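Protein osa (Shigella flexneri, PDB 4O7K) suppresses the oncogenicity of Agrobacterium tumefaciens and is a plasmid fertility inhibition factor of the ParB/Srx superfamily. Local coordinates at residues A[40-45]-A[56-61]; A[66-71]-A[177-182]; A[118-123]-A[153-158]. The protein carries 1 engineered substitution. All blocks are in the same frame, centred on the assembly; numbering follows the deposited sequence.

In the fold
Each interaction combines a short run of backbone hydrogen bonds with local side-chain packing, but in a different place. Interaction 3 lies nearest the centre of the chain and is mostly aliphatic; two waters bridge backbone and hydroxyl groups across it, and it joins the mixed sheet to the edge of the three-stranded antiparallel sheet. Interaction 1, also largely buried, pairs the hairpin strands 44-47 and 55-58, the second lying beside strand 118-128 of interaction 3; a threonine hydroxyl adds to its bonding. Interaction 2 is only partly buried and sets a helix start against strand 67-72, which also neighbours strand 153-158. Trp45 links interactions 1 and 2 through Tyr70, Ile68 and Leu182.

Interaction 1 of 3, residues A[40-45]-A[56-61]; sequences WNEVVW and FMTASN
Trp45 and Met57 face each other as a hydrogen-bonded antiparallel pair: Trp45 N donates to Met57 O over 2.9 Å, and Met57 N returns a bond to Trp45 O over 3.1 Å. This is the paired portion of a beta hairpin, strand 44-47 against strand 55-58, and the next pair, Val44 with Thr58, is non-hydrogen-bonded. The Trp45 side chain, with CG beside its own backbone N (chi1 -62°), runs back along the partner strand. An edge of the indole is thereby brought to Met57 O and to the carbonyl carbon of Thr58, while CZ3 lies 4.1 Å from Ala59 CB. Val43 CG1 sits above one face of the ring, offset toward its rim, and the indole NE1 bonds to the hydroxyl of Tyr70. Met57, although its CB lies on the same side of the sheet, sends its thioether away from Trp45, onto Val118 and Leu120.

Thr58 supplies the polar counterpart. With OG1 opposite the backbone N (chi1 -180°), its hydroxyl donates to Val43 O at 2.8 Å. The same oxygen takes Ala59 N at 3.1 Å, and the two donors arrive from opposite faces of the carbonyl plane. Thr58 OG1 also accepts a weak bond from Ser60 N, in the manner of an ST turn. Glu42 crosses Thr58 at about a right angle; its OE2 stands 3.2 Å from Thr58 OG1, and its OE1 rests 3.2 Å from Ser60 CB.

A buried carbonyl gripped by two donors, one of them a side chain, implies that the hairpin pairing is carried on past its regular strand bonds, while the indole packs on Ala59.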
loop_
_atom_site.group_PDB
_atom_site.type_symbol
_atom_site.label_atom_id
_atom_site.label_comp_id
_atom_site.label_asym_id
_atom_site.label_seq_id
_atom_site.Cartn_x
_atom_site.Cartn_y
_atom_site.Cartn_z
ATOM N N TRP A 40 21.613 -7.510 -2.679
ATOM C CA TRP A 40 21.286 -8.414 -1.583
ATOM C C TRP A 40 20.721 -9.702 -2.163
ATOM O O TRP A 40 20.700 -9.897 -3.382
ATOM C CB TRP A 40 20.304 -7.738 -0.618
ATOM C CG TRP A 40 20.454 -6.238 -0.667
ATOM C CD1 TRP A 40 19.574 -5.340 -1.207
ATOM C CD2 TRP A 40 21.589 -5.470 -0.228
ATOM N NE1 TRP A 40 20.079 -4.061 -1.108
ATOM C CE2 TRP A 40 21.312 -4.114 -0.511
ATOM C CE3 TRP A 40 22.805 -5.797 0.386
ATOM C CZ2 TRP A 40 22.208 -3.085 -0.200
ATOM C CZ3 TRP A 40 23.692 -4.773 0.696
ATOM C CH2 TRP A 40 23.386 -3.433 0.403
ATOM N N ASN A 41 20.290 -10.597 -1.293
ATOM C CA ASN A 41 19.711 -11.840 -1.757
ATOM C C ASN A 41 18.242 -11.802 -1.357
ATOM O O ASN A 41 17.801 -12.545 -0.478
ATOM C CB ASN A 41 20.449 -13.040 -1.152
ATOM C CG ASN A 41 19.848 -14.375 -1.557
ATOM O OD1 ASN A 41 18.905 -14.437 -2.348
ATOM N ND2 ASN A 41 20.396 -15.458 -1.004
ATOM N N GLU A 42 17.490 -10.907 -1.994
ATOM C CA GLU A 42 16.110 -10.665 -1.590
ATOM C C GLU A 42 15.244 -10.175 -2.744
ATOM O O GLU A 42 15.747 -9.796 -3.802
ATOM C CB GLU A 42 16.068 -9.649 -0.446
ATOM C CG GLU A 42 16.650 -8.281 -0.800
ATOM C CD GLU A 42 16.789 -7.360 0.409
ATOM O OE1 GLU A 42 16.993 -7.877 1.527
ATOM O OE2 GLU A 42 16.698 -6.122 0.241
ATOM N N VAL A 43 13.933 -10.182 -2.535
ATOM C CA VAL A 43 13.035 -9.636 -3.534
ATOM C C VAL A 43 12.968 -8.128 -3.354
ATOM O O VAL A 43 12.653 -7.637 -2.270
ATOM C CB VAL A 43 11.643 -10.247 -3.434
ATOM C CG1 VAL A 43 10.703 -9.600 -4.447
ATOM C CG2 VAL A 43 11.726 -11.752 -3.656
ATOM N N VAL A 44 13.303 -7.399 -4.414
ATOM C CA VAL A 44 13.268 -5.944 -4.386
ATOM C C VAL A 44 12.499 -5.413 -5.586
ATOM O O VAL A 44 12.672 -5.897 -6.707
ATOM C CB VAL A 44 14.689 -5.343 -4.376
ATOM C CG1 VAL A 44 14.635 -3.823 -4.540
ATOM C CG2 VAL A 44 15.409 -5.721 -3.086
ATOM N N TRP A 45 11.627 -4.439 -5.346
ATOM C CA TRP A 45 10.967 -3.734 -6.440
ATOM C C TRP A 45 11.466 -2.311 -6.577
ATOM O O TRP A 45 11.735 -1.636 -5.585
ATOM C CB TRP A 45 9.461 -3.672 -6.245
ATOM C CG TRP A 45 8.738 -4.952 -6.211
ATOM C CD1 TRP A 45 8.131 -5.581 -7.257
ATOM C CD2 TRP A 45 8.470 -5.745 -5.051
ATOM N NE1 TRP A 45 7.524 -6.736 -6.827
ATOM C CE2 TRP A 45 7.712 -6.858 -5.475
ATOM C CE3 TRP A 45 8.809 -5.631 -3.700
ATOM C CZ2 TRP A 45 7.283 -7.849 -4.588
ATOM C CZ3 TRP A 45 8.373 -6.619 -2.817
ATOM C CH2 TRP A 45 7.628 -7.713 -3.274
ATOM N N PHE A 56 12.363 2.299 -3.731
ATOM C CA PHE A 56 12.628 0.867 -3.720
ATOM C C PHE A 56 12.071 0.232 -2.451
ATOM O O PHE A 56 12.193 0.795 -1.362
ATOM C CB PHE A 56 14.126 0.589 -3.835
ATOM C CG PHE A 56 14.703 0.974 -5.164
ATOM C CD1 PHE A 56 15.081 2.284 -5.413
ATOM C CD2 PHE A 56 14.846 0.033 -6.173
ATOM C CE1 PHE A 56 15.601 2.648 -6.655
ATOM C CE2 PHE A 56 15.376 0.392 -7.420
ATOM C CZ PHE A 56 15.750 1.700 -7.657
ATOM N N MET A 57 11.453 -0.938 -2.598
ATOM C CA MET A 57 10.927 -1.670 -1.462
ATOM C C MET A 57 11.339 -3.127 -1.550
ATOM O O MET A 57 11.727 -3.602 -2.620
ATOM C CB MET A 57 9.400 -1.537 -1.384
ATOM C CG MET A 57 8.925 -0.093 -1.271
ATOM S SD MET A 57 7.166 0.019 -0.883
ATOM C CE MET A 57 7.256 -0.167 0.894
ATOM N N THR A 58 11.249 -3.832 -0.423
ATOM C CA THR A 58 11.699 -5.212 -0.356
ATOM C C THR A 58 10.784 -6.076 0.508
ATOM O O THR A 58 10.138 -5.582 1.427
ATOM C CB THR A 58 13.134 -5.311 0.204
ATOM O OG1 THR A 58 13.529 -6.686 0.245
ATOM C CG2 THR A 58 13.203 -4.726 1.617
ATOM N N ALA A 59 10.740 -7.368 0.209
ATOM C CA ALA A 59 9.979 -8.314 1.023
ATOM C C ALA A 59 10.894 -9.090 1.972
ATOM O O ALA A 59 10.558 -10.194 2.404
ATOM C CB ALA A 59 9.207 -9.280 0.129
ATOM N N SER A 60 12.049 -8.512 2.296
ATOM C CA SER A 60 13.058 -9.219 3.076
ATOM C C SER A 60 12.556 -9.582 4.467
ATOM O O SER A 60 13.006 -10.561 5.057
ATOM C CB SER A 60 14.335 -8.381 3.181
ATOM O OG SER A 60 14.127 -7.230 3.971
ATOM N N ASN A 61 11.617 -8.799 4.986
ATOM C CA ASN A 61 11.116 -9.024 6.331
ATOM C C ASN A 61 9.917 -9.974 6.351
ATOM O O ASN A 61 9.408 -10.316 7.412
ATOM C CB ASN A 61 10.746 -7.691 6.997
ATOM C CG ASN A 61 11.971 -6.799 7.283
ATOM O OD1 ASN A 61 11.829 -5.686 7.794
ATOM N ND2 ASN A 61 13.165 -7.283 6.949
#

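Interaction 2 of 3, residues A[66-71]-A[177-182]; sequences DFIVYV and IQVSKL
Ile68 and Ile177 exchange two backbone bonds as an antiparallel hydrogen-bonded pair: Ile68 N to Ile177 O at 2.7 Å and Ile177 N to Ile68 O at 3.0 Å. A third, almost straight at 176°, runs from Val179 N to Asp66 O over 2.9 Å. Since Val179 begins the helix just after Gln178 at the N-cap, this bond gives a partner to an amide of the first turn.

The aromatic contact lies on the other side of the strand pair, where Phe67 and Gln178 form the non-hydrogen-bonded pair. Gln178 CB makes a CH-pi contact over one face of the Phe67 ring, 3.8 Å from its centroid. With CG anti to the backbone N (chi1 -176°), the extended chain leads outward past the CZ corner, where OE1 comes within 3.5 Å of Phe67 CZ. The amide plane is inclined 30° to the ring, and NE2 is held by Gln64 O.

Apolar packing gathers around Ile68. Its CG1 meets Val179 CG2 at 4.0 Å, its CD1 presses on Leu182 CD2 at a tight 3.5 Å, and its CB rests on Ile177 CG2. Leu182 also approaches Tyr70 OH, the partner of Trp45.

Strand 177-178 thus forms one border of the three-stranded antiparallel sheet, with strand 67-72 between it and strand 153-158; Phe67 leans on helix 161-171, and helix 179-189 follows directly, laying Val179 and Leu182 against the face that carries Ile68, beside Trp45.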
loop_
_atom_site.group_PDB
_atom_site.type_symbol
_atom_site.label_atom_id
_atom_site.label_comp_id
_atom_site.label_asym_id
_atom_site.label_seq_id
_atom_site.Cartn_x
_atom_site.Cartn_y
_atom_site.Cartn_z
ATOM N N ASP A 66 3.820 -15.766 4.139
ATOM C CA ASP A 66 3.093 -14.546 3.793
ATOM C C ASP A 66 2.752 -14.537 2.307
ATOM O O ASP A 66 3.313 -15.303 1.527
ATOM C CB ASP A 66 3.911 -13.299 4.115
ATOM C CG ASP A 66 4.056 -13.055 5.594
ATOM O OD1 ASP A 66 3.157 -13.459 6.365
ATOM O OD2 ASP A 66 5.074 -12.438 5.977
ATOM N N PHE A 67 1.837 -13.658 1.924
ATOM C CA PHE A 67 1.458 -13.495 0.528
ATOM C C PHE A 67 1.638 -12.050 0.109
ATOM O O PHE A 67 1.419 -11.136 0.901
ATOM C CB PHE A 67 0.006 -13.923 0.306
ATOM C CG PHE A 67 -0.174 -15.400 0.179
ATOM C CD1 PHE A 67 -0.061 -16.226 1.285
ATOM C CD2 PHE A 67 -0.450 -15.967 -1.052
ATOM C CE1 PHE A 67 -0.214 -17.586 1.157
ATOM C CE2 PHE A 67 -0.611 -17.328 -1.185
ATOM C CZ PHE A 67 -0.485 -18.140 -0.084
ATOM N N ILE A 68 2.049 -11.838 -1.135
ATOM C CA ILE A 68 2.138 -10.488 -1.660
ATOM C C ILE A 68 0.892 -10.156 -2.469
ATOM O O ILE A 68 0.422 -10.958 -3.278
ATOM C CB ILE A 68 3.400 -10.307 -2.516
ATOM C CG1 ILE A 68 4.633 -10.255 -1.598
ATOM C CG2 ILE A 68 3.297 -9.032 -3.344
ATOM C CD1 ILE A 68 5.909 -10.687 -2.276
ATOM N N VAL A 69 0.354 -8.969 -2.226
ATOM C CA VAL A 69 -0.714 -8.432 -3.044
ATOM C C VAL A 69 -0.243 -7.102 -3.638
ATOM O O VAL A 69 0.229 -6.214 -2.918
ATOM C CB VAL A 69 -2.010 -8.214 -2.241
ATOM C CG1 VAL A 69 -3.135 -7.753 -3.154
ATOM C CG2 VAL A 69 -2.393 -9.503 -1.494
ATOM N N TYR A 70 -0.344 -6.984 -4.952
ATOM C CA TYR A 70 -0.081 -5.710 -5.613
ATOM C C TYR A 70 -1.371 -4.926 -5.612
ATOM O O TYR A 70 -2.367 -5.369 -6.189
ATOM C CB TYR A 70 0.418 -5.914 -7.039
ATOM C CG TYR A 70 1.722 -6.666 -7.099
ATOM C CD1 TYR A 70 2.900 -6.089 -6.639
ATOM C CD2 TYR A 70 1.770 -7.961 -7.589
ATOM C CE1 TYR A 70 4.095 -6.782 -6.675
ATOM C CE2 TYR A 70 2.950 -8.663 -7.621
ATOM C CZ TYR A 70 4.108 -8.066 -7.175
ATOM O OH TYR A 70 5.278 -8.769 -7.224
ATOM N N VAL A 71 -1.379 -3.773 -4.957
ATOM C CA VAL A 71 -2.640 -3.065 -4.826
ATOM C C VAL A 71 -2.692 -1.797 -5.655
ATOM O O VAL A 71 -1.690 -1.114 -5.883
ATOM C CB VAL A 71 -2.974 -2.707 -3.340
ATOM C CG1 VAL A 71 -3.015 -3.970 -2.481
ATOM C CG2 VAL A 71 -1.984 -1.713 -2.776
ATOM N N ILE A 177 0.472 -13.618 -4.702
ATOM C CA ILE A 177 1.478 -14.657 -4.877
ATOM C C ILE A 177 2.181 -14.894 -3.547
ATOM O O ILE A 177 2.520 -13.947 -2.833
ATOM C CB ILE A 177 2.517 -14.292 -5.989
ATOM C CG1 ILE A 177 3.494 -15.447 -6.209
ATOM C CG2 ILE A 177 3.264 -12.986 -5.658
ATOM C CD1 ILE A 177 4.385 -15.263 -7.435
ATOM N N GLN A 178 2.377 -16.158 -3.192
ATOM C CA GLN A 178 3.009 -16.470 -1.912
ATOM C C GLN A 178 4.471 -16.056 -1.931
ATOM O O GLN A 178 5.160 -16.225 -2.938
ATOM C CB GLN A 178 2.881 -17.956 -1.584
ATOM C CG GLN A 178 3.429 -18.319 -0.213
ATOM C CD GLN A 178 3.035 -19.716 0.214
ATOM O OE1 GLN A 178 2.223 -20.366 -0.444
ATOM N NE2 GLN A 178 3.611 -20.189 1.317
ATOM N N VAL A 179 4.937 -15.491 -0.824
ATOM C CA VAL A 179 6.300 -14.986 -0.746
ATOM C C VAL A 179 7.327 -16.056 -1.123
ATOM O O VAL A 179 8.260 -15.788 -1.877
ATOM C CB VAL A 179 6.597 -14.434 0.657
ATOM C CG1 VAL A 179 8.104 -14.204 0.845
ATOM C CG2 VAL A 179 5.836 -13.143 0.859
ATOM N N SER A 180 7.133 -17.276 -0.631
ATOM C CA SER A 180 8.062 -18.367 -0.920
ATOM C C SER A 180 8.150 -18.657 -2.424
ATOM O O SER A 180 9.230 -18.923 -2.952
ATOM C CB SER A 180 7.645 -19.630 -0.158
ATOM O OG SER A 180 6.404 -20.108 -0.637
ATOM N N LYS A 181 7.014 -18.604 -3.110
ATOM C CA LYS A 181 6.982 -18.883 -4.534
ATOM C C LYS A 181 7.647 -17.752 -5.323
ATOM O O LYS A 181 8.354 -17.998 -6.309
ATOM C CB LYS A 181 5.543 -19.093 -5.007
ATOM C CG LYS A 181 5.411 -19.414 -6.497
ATOM C CD LYS A 181 3.983 -19.813 -6.840
ATOM C CE LYS A 181 3.846 -20.254 -8.291
ATOM N NZ LYS A 181 3.955 -19.110 -9.237
ATOM N N LEU A 182 7.428 -16.513 -4.889
ATOM C CA LEU A 182 8.019 -15.372 -5.585
ATOM C C LEU A 182 9.535 -15.383 -5.407
ATOM O O LEU A 182 10.284 -15.182 -6.374
ATOM C CB LEU A 182 7.431 -14.045 -5.086
ATOM C CG LEU A 182 7.932 -12.820 -5.861
ATOM C CD1 LEU A 182 7.615 -12.958 -7.339
ATOM C CD2 LEU A 182 7.344 -11.532 -5.334
#

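Interaction 3 of 3, residues A[118-123]-A[153-158]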
loop_
_atom_site.group_PDB
_atom_site.type_symbol
_atom_site.label_atom_id
_atom_site.label_comp_id
_atom_site.label_asym_id
_atom_site.label_seq_id
_atom_site.Cartn_x
_atom_site.Cartn_y
_atom_site.Cartn_z
ATOM N N VAL A 118 12.826 -0.013 1.371
ATOM C CA VAL A 118 11.869 -0.004 2.470
ATOM C C VAL A 118 11.071 -1.313 2.520
ATOM O O VAL A 118 10.469 -1.706 1.527
ATOM C CB VAL A 118 10.899 1.183 2.335
ATOM C CG1 VAL A 118 9.863 1.176 3.483
ATOM C CG2 VAL A 118 11.679 2.489 2.315
ATOM N N PRO A 119 11.067 -1.997 3.676
ATOM C CA PRO A 119 10.256 -3.218 3.815
ATOM C C PRO A 119 8.762 -2.953 3.610
ATOM O O PRO A 119 8.275 -1.859 3.904
ATOM C CB PRO A 119 10.548 -3.672 5.248
ATOM C CG PRO A 119 11.907 -3.090 5.543
ATOM C CD PRO A 119 11.901 -1.754 4.867
ATOM N N LEU A 120 8.056 -3.950 3.088
ATOM C CA LEU A 120 6.627 -3.831 2.830
ATOM C C LEU A 120 5.816 -3.659 4.111
ATOM O O LEU A 120 6.215 -4.115 5.176
ATOM C CB LEU A 120 6.119 -5.068 2.091
ATOM C CG LEU A 120 6.769 -5.334 0.729
ATOM C CD1 LEU A 120 6.088 -6.540 0.089
ATOM C CD2 LEU A 120 6.652 -4.100 -0.132
ATOM N N ALA A 121 4.669 -3.009 3.968
ATOM C CA ALA A 121 3.643 -2.970 5.000
ATOM C C ALA A 121 2.964 -4.324 5.136
ATOM O O ALA A 121 2.807 -5.063 4.153
ATOM C CB ALA A 121 2.616 -1.908 4.674
ATOM N N ASP A 122 2.564 -4.637 6.360
ATOM C CA ASP A 122 1.761 -5.823 6.665
ATOM C C ASP A 122 0.328 -5.402 6.971
ATOM O O ASP A 122 0.077 -4.715 7.960
ATOM C CB ASP A 122 2.357 -6.574 7.849
ATOM C CG ASP A 122 3.721 -7.155 7.536
ATOM O OD1 ASP A 122 3.778 -8.286 7.012
ATOM O OD2 ASP A 122 4.736 -6.478 7.812
ATOM N N VAL A 123 -0.605 -5.780 6.102
ATOM C CA VAL A 123 -1.982 -5.324 6.238
ATOM C C VAL A 123 -2.945 -6.504 6.300
ATOM O O VAL A 123 -2.556 -7.658 6.121
ATOM C CB VAL A 123 -2.408 -4.400 5.076
ATOM C CG1 VAL A 123 -1.451 -3.198 4.958
ATOM C CG2 VAL A 123 -2.464 -5.191 3.781
ATOM N N VAL A 153 0.751 1.737 -8.022
ATOM C CA VAL A 153 0.611 0.362 -7.554
ATOM C C VAL A 153 1.808 0.045 -6.665
ATOM O O VAL A 153 2.941 0.444 -6.960
ATOM C CB VAL A 153 0.527 -0.650 -8.740
ATOM C CG1 VAL A 153 0.435 -2.090 -8.239
ATOM C CG2 VAL A 153 -0.661 -0.335 -9.640
ATOM N N PHE A 154 1.559 -0.641 -5.553
ATOM C CA PHE A 154 2.651 -1.081 -4.714
ATOM C C PHE A 154 2.269 -2.401 -4.054
ATOM O O PHE A 154 1.083 -2.716 -3.928
ATOM C CB PHE A 154 3.028 0.002 -3.678
ATOM C CG PHE A 154 1.862 0.562 -2.893
ATOM C CD1 PHE A 154 1.403 -0.081 -1.757
ATOM C CD2 PHE A 154 1.272 1.760 -3.265
ATOM C CE1 PHE A 154 0.348 0.437 -1.021
ATOM C CE2 PHE A 154 0.220 2.294 -2.533
ATOM C CZ PHE A 154 -0.245 1.632 -1.410
ATOM N N PRO A 155 3.271 -3.196 -3.670
ATOM C CA PRO A 155 2.980 -4.461 -2.993
ATOM C C PRO A 155 2.750 -4.272 -1.495
ATOM O O PRO A 155 3.298 -3.339 -0.901
ATOM C CB PRO A 155 4.234 -5.301 -3.241
ATOM C CG PRO A 155 5.319 -4.322 -3.557
ATOM C CD PRO A 155 4.709 -3.004 -3.919
ATOM N N VAL A 156 1.941 -5.148 -0.918
ATOM C CA VAL A 156 1.749 -5.209 0.526
ATOM C C VAL A 156 1.783 -6.680 0.913
ATOM O O VAL A 156 1.673 -7.559 0.052
ATOM C CB VAL A 156 0.424 -4.567 0.986
ATOM C CG1 VAL A 156 0.412 -3.067 0.715
ATOM C CG2 VAL A 156 -0.769 -5.250 0.312
ATOM N N LEU A 157 1.945 -6.937 2.204
ATOM C CA LEU A 157 2.054 -8.293 2.734
ATOM C C LEU A 157 0.803 -8.696 3.508
ATOM O O LEU A 157 0.255 -7.902 4.260
ATOM C CB LEU A 157 3.274 -8.408 3.651
ATOM C CG LEU A 157 4.641 -8.395 2.967
ATOM C CD1 LEU A 157 5.722 -8.257 4.021
ATOM C CD2 LEU A 157 4.814 -9.693 2.190
ATOM N N SER A 158 0.377 -9.940 3.308
ATOM C CA SER A 158 -0.803 -10.489 3.952
ATOM C C SER A 158 -0.454 -11.829 4.581
ATOM O O SER A 158 0.367 -12.581 4.057
ATOM C CB SER A 158 -1.936 -10.637 2.938
ATOM O OG SER A 158 -3.007 -11.389 3.460
HETATM O O HOH W 1 4.074 -1.898 1.455
HETATM O O HOH W 2 -3.293 -10.328 6.249
#
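Leu120 and Leu157 cross at about a right angle in the closely packed part of this contact. Both the CB and the CD1 of Leu120 lie 3.7 Å from Leu157 CG. A chi1 of -60° turns Leu120 CG toward the partner strand, and the two methyls then divide, CD1 going to Leu157 while CD2 lies 3.7 Å from Pro155 CG. Beside them a water fills in for a direct bond, accepting from Ala121 N and donating to Pro155 O. Further along, Val123 CG2 packs on Val156 CG2 at 3.9 Å, and helix 161-171 lies against Val123 through Leu167.

Between these apolar groups runs a short backbone ladder: Leu157 N donates to Ala121 O (2.8 Å) and Leu157 O accepts from Val123 N (2.9 Å), each donor nearly along the C=O axis. One residue bonded to both neighbours of Asp122 is the pattern of a parallel bridge, a single one, consistent with the 46° between the directions of 120-123 and 155-158. It joins strand 118-128 of the mixed sheet to an outer strand, 153-158, of the antiparallel sheet, within the fertility inhibition family region.

The looser side belongs to Asp122, partly exposed, which lies alongside Leu157 and points the same way, with OD1 3.4 Å from Leu157 CB. At the far end of the contact, a second water donates to Val123 O (2.8 Å) and is hydrogen-bonded to Ser158 OG.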